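Local coordinates for DUF269-containing protein (Cyanothece sp. ATCC 51142, PDB 3NJ2) that is of unknown function but belongs to the DUF269 family and is associated with nitrogen fixation, at residues L37-Q42 against F93-A98; Q42-Y47 against G51-W56; K70-I75 against G143-E148. All blocks are in the same frame, centred on the assembly; numbering follows the deposited sequence.

Interaction 1 of 3, residues L37-Q42 against F93-A98; sequences LQSLVQ and FRAIAA
Ser-39 and Leu-40 meet Ala-95 where helix 35-46 crosses the long helix 83-104, and the alanine methyl sits where the two backbones come nearest. The short axis segments approach to 8.3 Å, with their N-to-C directions 122° apart, and the CA atoms of Leu-40 and Ala-95 come within 4.8 Å. The Ala-95 methyl fits against backbone rather than side chain: its CB lies 3.6 Å from Leu-40 CA and 3.7 Å from Leu-40 N. Leu-40 has its CG trans to the backbone N (chi1 -180°), and the second torsion then swings CD1 to the same methyl; Leu-40 CD1 and Ala-95 CB are 4.1 Å apart, as are the two CB atoms. Beyond this methyl, Leu-40 also touches Ile-62 of helix 58-62 and Leu-150 of helix 147-167, so it belongs to a core where several helices converge.

Ser-39 supplies the polar part. Its hydroxyl likewise lies opposite the backbone N, pointing across the interface instead of folding back on its own helix. Ser-39 OG donates to Ala-95 O at 3.0 Å. It meets the carbonyl from the flank, with a C=O...OG angle of 111° and only a slight tilt from the carbonyl plane. Ala-98 CB, one turn on, closes on the hydroxyl, 3.9 Å from Ser-39 OG.

The contact is thus close helix-helix packing in which Ser-39, Ala-95 and Ala-98 are small and Leu-40 offers its backbone: a buried hydroxyl is satisfied by a backbone carbonyl of the partner helix, which couples the two helices through a directional bond as well as through methyl packing.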
# COMPACT_ATOMS: atom_id res chain seq x y z
N LEU B 37 9.36 -12.51 17.93
CA LEU B 37 8.62 -11.79 18.94
C LEU B 37 9.40 -10.60 19.49
O LEU B 37 8.80 -9.59 19.86
CB LEU B 37 8.14 -12.77 20.04
CG LEU B 37 7.22 -13.90 19.62
CD1 LEU B 37 6.79 -14.88 20.76
CD2 LEU B 37 6.00 -13.30 18.92
N GLN B 38 10.72 -10.76 19.62
CA GLN B 38 11.52 -9.67 20.00
C GLN B 38 11.43 -8.47 18.99
O GLN B 38 11.34 -7.31 19.38
CB GLN B 38 12.92 -10.12 20.36
CG GLN B 38 12.99 -10.77 21.76
CD GLN B 38 12.64 -9.77 22.85
OE1 GLN B 38 13.30 -8.72 22.97
NE2 GLN B 38 11.59 -10.07 23.62
N SER B 39 11.46 -8.77 17.71
CA SER B 39 11.28 -7.77 16.70
C SER B 39 9.94 -7.11 16.83
O SER B 39 9.85 -5.94 16.77
CB SER B 39 11.36 -8.40 15.31
OG SER B 39 11.52 -7.37 14.36
N LEU B 40 8.91 -7.92 17.08
CA LEU B 40 7.57 -7.35 17.19
C LEU B 40 7.46 -6.42 18.41
O LEU B 40 6.92 -5.29 18.33
CB LEU B 40 6.54 -8.47 17.28
CG LEU B 40 5.08 -8.09 17.39
CD1 LEU B 40 4.66 -7.14 16.21
CD2 LEU B 40 4.18 -9.30 17.53
N VAL B 41 8.00 -6.89 19.54
CA VAL B 41 8.03 -6.01 20.77
C VAL B 41 8.75 -4.68 20.50
O VAL B 41 8.28 -3.57 20.84
CB VAL B 41 8.66 -6.69 22.05
CG1 VAL B 41 8.81 -5.72 23.24
CG2 VAL B 41 7.87 -7.89 22.45
N GLN B 42 9.89 -4.78 19.85
CA GLN B 42 10.65 -3.55 19.46
C GLN B 42 9.79 -2.56 18.65
O GLN B 42 9.77 -1.34 18.90
CB GLN B 42 11.89 -3.92 18.72
CG GLN B 42 12.73 -2.72 18.25
CD GLN B 42 13.89 -3.16 17.32
OE1 GLN B 42 13.95 -4.32 16.84
NE2 GLN B 42 14.79 -2.22 17.03
N PHE B 93 3.87 -6.27 10.37
CA PHE B 93 4.61 -6.27 9.10
C PHE B 93 5.95 -5.56 9.17
O PHE B 93 6.87 -5.95 8.45
CB PHE B 93 3.70 -5.91 7.90
CG PHE B 93 2.68 -7.01 7.63
CD1 PHE B 93 3.10 -8.14 6.93
CD2 PHE B 93 1.31 -6.90 8.06
CE1 PHE B 93 2.23 -9.13 6.78
CE2 PHE B 93 0.43 -7.96 7.91
CZ PHE B 93 0.90 -9.08 7.25
N ARG B 94 6.02 -4.51 10.01
CA ARG B 94 7.35 -3.85 10.22
C ARG B 94 8.30 -4.77 10.93
O ARG B 94 9.57 -4.67 10.69
CB ARG B 94 7.17 -2.62 11.10
CG ARG B 94 6.55 -1.41 10.27
CD ARG B 94 6.04 -0.38 11.31
NE ARG B 94 5.58 0.82 10.59
CZ ARG B 94 4.75 1.74 11.10
NH1 ARG B 94 4.23 1.61 12.33
NH2 ARG B 94 4.40 2.75 10.33
N ALA B 95 7.80 -5.62 11.79
CA ALA B 95 8.64 -6.58 12.54
C ALA B 95 9.25 -7.60 11.53
O ALA B 95 10.46 -7.99 11.64
CB ALA B 95 7.81 -7.22 13.61
N ILE B 96 8.40 -8.01 10.56
CA ILE B 96 8.78 -8.97 9.56
C ILE B 96 9.85 -8.27 8.69
O ILE B 96 10.97 -8.84 8.41
CB ILE B 96 7.54 -9.39 8.75
CG1 ILE B 96 6.75 -10.32 9.60
CG2 ILE B 96 8.05 -10.13 7.35
CD1 ILE B 96 5.34 -10.48 9.07
N ALA B 97 9.61 -7.03 8.30
CA ALA B 97 10.47 -6.24 7.40
C ALA B 97 11.84 -6.05 8.10
O ALA B 97 12.90 -6.21 7.53
CB ALA B 97 9.84 -4.91 7.10
N ALA B 98 11.78 -5.73 9.41
CA ALA B 98 13.08 -5.51 10.11
C ALA B 98 13.98 -6.73 10.15
O ALA B 98 15.18 -6.59 10.09
CB ALA B 98 12.74 -5.02 11.51

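Interaction 2 of 3, residues Q42-Y47 against G51-W56; sequences QQIRAY and GVYRTW
Arg-45 reaches from the last turn of helix 35-46 to the loop that follows it and binds two of its carbonyl oxygens. From CB the chain leaves with CG opposite the carbonyl carbon (chi1 -64°) and runs extended from CG through CD to NE; the side chain also touches Val-61 of helix 58-62. At the tip the guanidinium splits its work. Arg-45 NH1 donates to Tyr-53 O at 3.0 Å, and NH2 to Trp-56 O at 2.9 Å; the second bond is the straighter, at 165°. Both oxygens lie close to the guanidinium plane, so the group is held at its edge. NH2 also forms a salt bridge with Asp-58 OD1, a second partner that helps fix the rotation of the tip.

The loop between helix 35-46 and helix 58-62 contains two overlapping type I beta turns, Gly-51 to Arg-54 and Tyr-53 to Trp-56. Tyr-53 O closes the second turn by accepting from Trp-56 N at 3.0 Å. Arg-45 NH1 comes to the opposite face of that carbonyl, 64° out of its plane, so one oxygen serves both bonds.

Next to this polar grip, Ile-44 CG2 packs obliquely on the Tyr-53 ring, 3.4 Å from CE2. Val-52 CG2 lies over the centre of the same ring, 3.9 Å above its plane, while Tyr-53 also rests on Val-61.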
# COMPACT_ATOMS: atom_id res chain seq x y z
N GLN B 42 9.89 -4.78 19.85
CA GLN B 42 10.65 -3.55 19.46
C GLN B 42 9.79 -2.56 18.65
O GLN B 42 9.77 -1.34 18.90
CB GLN B 42 11.89 -3.92 18.72
CG GLN B 42 12.73 -2.72 18.25
CD GLN B 42 13.89 -3.16 17.32
OE1 GLN B 42 13.95 -4.32 16.84
NE2 GLN B 42 14.79 -2.22 17.03
N GLN B 43 9.06 -3.07 17.65
CA GLN B 43 8.25 -2.18 16.86
C GLN B 43 7.11 -1.57 17.66
O GLN B 43 6.87 -0.42 17.57
CB GLN B 43 7.71 -2.92 15.58
CG GLN B 43 8.88 -3.39 14.67
CD GLN B 43 9.57 -2.21 13.94
OE1 GLN B 43 8.92 -1.24 13.58
NE2 GLN B 43 10.85 -2.31 13.74
N ILE B 44 6.44 -2.35 18.47
CA ILE B 44 5.28 -1.86 19.28
C ILE B 44 5.79 -0.69 20.16
O ILE B 44 5.13 0.37 20.28
CB ILE B 44 4.58 -2.98 20.14
CG1 ILE B 44 3.85 -4.01 19.26
CG2 ILE B 44 3.54 -2.31 21.05
CD1 ILE B 44 2.59 -3.41 18.54
N ARG B 45 6.97 -0.88 20.77
CA ARG B 45 7.52 0.16 21.67
C ARG B 45 7.96 1.39 20.95
O ARG B 45 7.98 2.52 21.50
CB ARG B 45 8.68 -0.41 22.50
CG ARG B 45 8.20 -1.57 23.48
CD ARG B 45 9.34 -1.98 24.43
NE ARG B 45 9.13 -3.08 25.40
CZ ARG B 45 8.40 -2.98 26.51
NH1 ARG B 45 7.89 -1.80 26.84
NH2 ARG B 45 8.20 -4.05 27.22
N ALA B 46 8.36 1.22 19.70
CA ALA B 46 8.86 2.33 18.90
C ALA B 46 7.71 3.23 18.44
O ALA B 46 7.95 4.37 18.06
CB ALA B 46 9.63 1.74 17.69
N TYR B 47 6.48 2.72 18.46
CA TYR B 47 5.32 3.45 17.95
C TYR B 47 4.31 3.75 19.04
O TYR B 47 3.11 3.43 18.95
CB TYR B 47 4.73 2.76 16.69
CG TYR B 47 5.69 2.81 15.51
CD1 TYR B 47 5.76 3.94 14.66
CD2 TYR B 47 6.53 1.73 15.21
CE1 TYR B 47 6.61 3.97 13.58
CE2 TYR B 47 7.43 1.75 14.14
CZ TYR B 47 7.47 2.90 13.32
OH TYR B 47 8.37 2.90 12.27
N GLY B 51 4.15 6.80 25.49
CA GLY B 51 4.97 6.02 26.42
C GLY B 51 4.14 5.09 27.30
O GLY B 51 4.50 4.76 28.46
N VAL B 52 3.04 4.59 26.76
CA VAL B 52 2.15 3.76 27.57
C VAL B 52 2.70 2.40 27.91
O VAL B 52 2.23 1.76 28.84
CB VAL B 52 0.70 3.58 27.02
CG1 VAL B 52 -0.03 4.94 26.90
CG2 VAL B 52 0.71 2.81 25.74
N TYR B 53 3.70 1.92 27.11
CA TYR B 53 4.19 0.58 27.31
C TYR B 53 5.45 0.60 28.18
O TYR B 53 5.92 -0.44 28.60
CB TYR B 53 4.53 -0.10 25.96
CG TYR B 53 3.29 -0.35 25.09
CD1 TYR B 53 2.21 -1.05 25.55
CD2 TYR B 53 3.24 0.23 23.83
CE1 TYR B 53 1.10 -1.23 24.73
CE2 TYR B 53 2.15 0.08 23.05
CZ TYR B 53 1.16 -0.67 23.44
OH TYR B 53 0.10 -0.74 22.54
N ARG B 54 5.97 1.82 28.46
CA ARG B 54 7.29 1.93 29.10
C ARG B 54 7.47 1.13 30.41
O ARG B 54 8.54 0.61 30.72
CB ARG B 54 7.54 3.41 29.34
CG ARG B 54 8.02 4.15 28.10
CD ARG B 54 8.30 5.62 28.51
NE ARG B 54 7.08 6.16 29.10
CZ ARG B 54 6.84 7.45 29.30
NH1 ARG B 54 7.75 8.36 28.96
NH2 ARG B 54 5.66 7.82 29.83
N THR B 55 6.42 0.99 31.19
CA THR B 55 6.60 0.38 32.52
C THR B 55 6.19 -1.10 32.54
O THR B 55 6.23 -1.75 33.60
CB THR B 55 5.85 1.10 33.63
OG1 THR B 55 4.44 0.89 33.43
CG2 THR B 55 6.24 2.60 33.60
N TRP B 56 5.82 -1.67 31.36
CA TRP B 56 5.27 -3.03 31.30
C TRP B 56 6.19 -4.03 30.58
O TRP B 56 7.00 -3.60 29.77
CB TRP B 56 3.89 -3.09 30.55
CG TRP B 56 2.86 -2.09 31.15
CD1 TRP B 56 2.35 -0.93 30.57
CD2 TRP B 56 2.25 -2.18 32.44
NE1 TRP B 56 1.48 -0.31 31.46
CE2 TRP B 56 1.39 -1.09 32.57
CE3 TRP B 56 2.31 -3.15 33.47
CZ2 TRP B 56 0.62 -0.87 33.74
CZ3 TRP B 56 1.58 -2.93 34.62
CH2 TRP B 56 0.69 -1.82 34.71

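Interaction 3 of 3, residues K70-I75 against G143-E148; sequences KKRREI and GFDTLE
Arg-72 lays its outer chain over the peptide of Gly-143. Arg-72 CD stands 3.6 Å from Gly-143 C and 3.7 Å from Gly-143 CA, an approach made against a residue that has no side chain. Farther out, Gly-143 O lies over one face of the guanidinium, 3.6 Å above its plane and offset toward the rim. A bend at chi3 (39°) turns the group onto this backbone and directs its end nitrogens to Asp-145.

There the arginine grips a single carboxylate oxygen with two nitrogens, and the two bonds are unequal. Arg-72 NH1 donates to Asp-145 OD1 at 2.8 Å, on the anti side and not far from the carboxylate plane. Arg-72 NH2 reaches the same OD1 at 3.0 Å from the syn side, but comes 32° out of that plane and makes the more bent bond. OD1 sits near the guanidinium plane, while the carboxylate is turned 29° against it. This is an end-on grip, through NH1 and NH2, with both bonds converging on one oxygen instead of being shared between OD1 and OD2.

In the fold, the bridge joins the end of the short helix 69-73 to the segment leading into helix 147-167, whose N-cap is Thr-146: its OG1 accepts from Lys-149 N. Backbone bonds from Phe-144 to Tyr-65 and Ile-67 bind the same segment to the chain just ahead of helix 69-73. Arg-72 NH1 also donates to Ile-67 O, so it has a carbonyl as well as a carboxylate partner, consistent with a firmly fixed guanidinium.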
# COMPACT_ATOMS: atom_id res chain seq x y z
N LYS B 70 -12.70 -17.71 19.37
CA LYS B 70 -14.11 -17.44 19.57
C LYS B 70 -14.38 -15.96 19.77
O LYS B 70 -15.29 -15.43 19.19
CB LYS B 70 -14.61 -18.29 20.75
CG LYS B 70 -15.90 -17.86 21.37
CD LYS B 70 -17.05 -18.82 20.95
CE LYS B 70 -18.25 -18.78 21.91
NZ LYS B 70 -18.73 -17.39 22.19
N LYS B 71 -13.54 -15.30 20.57
CA LYS B 71 -13.62 -13.84 20.81
C LYS B 71 -13.29 -13.09 19.53
O LYS B 71 -13.96 -12.09 19.19
CB LYS B 71 -12.67 -13.44 21.97
CG LYS B 71 -12.76 -12.00 22.45
CD LYS B 71 -11.79 -11.77 23.64
CE LYS B 71 -11.41 -10.29 23.81
NZ LYS B 71 -12.54 -9.49 24.42
N ARG B 72 -12.28 -13.59 18.82
CA ARG B 72 -11.89 -12.97 17.57
C ARG B 72 -13.01 -12.94 16.52
O ARG B 72 -13.26 -11.85 15.91
CB ARG B 72 -10.65 -13.66 17.02
CG ARG B 72 -9.62 -12.69 16.69
CD ARG B 72 -8.31 -13.34 16.27
NE ARG B 72 -8.34 -14.52 15.44
CZ ARG B 72 -7.87 -15.71 15.81
NH1 ARG B 72 -7.49 -15.92 17.07
NH2 ARG B 72 -7.88 -16.73 14.94
N ARG B 73 -13.68 -14.10 16.37
CA ARG B 73 -14.78 -14.29 15.38
C ARG B 73 -15.92 -13.31 15.66
O ARG B 73 -16.64 -12.94 14.75
CB ARG B 73 -15.27 -15.75 15.26
CG ARG B 73 -16.18 -16.31 16.40
CD ARG B 73 -16.85 -17.69 16.09
NE ARG B 73 -16.30 -18.75 16.95
CZ ARG B 73 -15.37 -19.65 16.59
NH1 ARG B 73 -14.87 -19.69 15.35
NH2 ARG B 73 -14.93 -20.54 17.48
N GLU B 74 -16.03 -12.86 16.91
CA GLU B 74 -17.09 -11.99 17.40
C GLU B 74 -16.81 -10.49 17.35
O GLU B 74 -17.65 -9.70 17.75
CB GLU B 74 -17.51 -12.41 18.85
CG GLU B 74 -18.68 -13.40 18.93
CD GLU B 74 -18.50 -14.51 19.99
OE1 GLU B 74 -17.71 -14.32 20.95
OE2 GLU B 74 -19.15 -15.59 19.86
N ILE B 75 -15.62 -10.07 16.90
CA ILE B 75 -15.35 -8.64 16.68
C ILE B 75 -16.15 -8.11 15.48
O ILE B 75 -16.13 -8.76 14.41
CB ILE B 75 -13.80 -8.39 16.49
CG1 ILE B 75 -13.08 -8.75 17.80
CG2 ILE B 75 -13.46 -6.93 16.07
CD1 ILE B 75 -11.56 -8.76 17.73
N GLY B 143 -5.44 -11.06 14.60
CA GLY B 143 -4.99 -11.69 15.86
C GLY B 143 -4.74 -13.18 15.66
O GLY B 143 -4.97 -13.74 14.54
N PHE B 144 -4.20 -13.81 16.73
CA PHE B 144 -3.75 -15.20 16.67
C PHE B 144 -4.17 -16.00 17.86
O PHE B 144 -4.33 -15.45 18.95
CB PHE B 144 -2.21 -15.23 16.58
CG PHE B 144 -1.64 -14.43 15.38
CD1 PHE B 144 -1.33 -15.07 14.19
CD2 PHE B 144 -1.54 -13.02 15.45
CE1 PHE B 144 -0.86 -14.27 13.09
CE2 PHE B 144 -1.11 -12.24 14.33
CZ PHE B 144 -0.75 -12.89 13.18
N ASP B 145 -4.47 -17.29 17.65
CA ASP B 145 -4.94 -18.10 18.80
C ASP B 145 -4.01 -18.17 20.00
O ASP B 145 -4.46 -18.25 21.11
CB ASP B 145 -5.26 -19.54 18.42
CG ASP B 145 -6.33 -19.64 17.34
OD1 ASP B 145 -7.09 -18.66 17.11
OD2 ASP B 145 -6.36 -20.74 16.72
N THR B 146 -2.70 -18.19 19.73
CA THR B 146 -1.70 -18.42 20.77
C THR B 146 -0.42 -17.73 20.37
O THR B 146 -0.24 -17.30 19.21
CB THR B 146 -1.26 -19.86 20.86
OG1 THR B 146 -0.69 -20.23 19.61
CG2 THR B 146 -2.42 -20.86 21.18
N LEU B 147 0.44 -17.51 21.36
CA LEU B 147 1.76 -16.93 21.09
C LEU B 147 2.53 -17.74 20.07
O LEU B 147 3.23 -17.18 19.22
CB LEU B 147 2.62 -16.86 22.39
CG LEU B 147 2.20 -15.64 23.20
CD1 LEU B 147 2.73 -15.99 24.65
CD2 LEU B 147 2.74 -14.32 22.58
N GLU B 148 2.44 -19.07 20.17
CA GLU B 148 3.08 -19.99 19.20
C GLU B 148 2.64 -19.73 17.79
O GLU B 148 3.47 -19.72 16.89
CB GLU B 148 2.80 -21.46 19.54
CG GLU B 148 3.58 -21.93 20.73
CD GLU B 148 2.99 -21.55 22.11
OE1 GLU B 148 1.84 -21.00 22.25
OE2 GLU B 148 3.74 -21.81 23.09

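From the N terminus, helix 35-46 opens interaction 1 and then, sharing Gln-42, interaction 2. Interaction 2 closes first, at 51-56, as a short loop nested inside the longer one that interaction 1 closes when helix 83-104 returns at 93-98. Before that return, 70-75 opens interaction 3, which closes only at 143-148, beyond the three-stranded antiparallel sheet; interactions 1 and 3 therefore cross along the chain, whereas 2 and 3 run in series. Interactions 1 and 2 touch where Gln-43 packs on Arg-94, Ala-95 and Ala-98 and where Arg-94 makes a cation-pi contact with Tyr-47. Interaction 3 ties helix 69-73 to helix 147-167, its nearest atoms about 4 Å from interaction 1 without touching it.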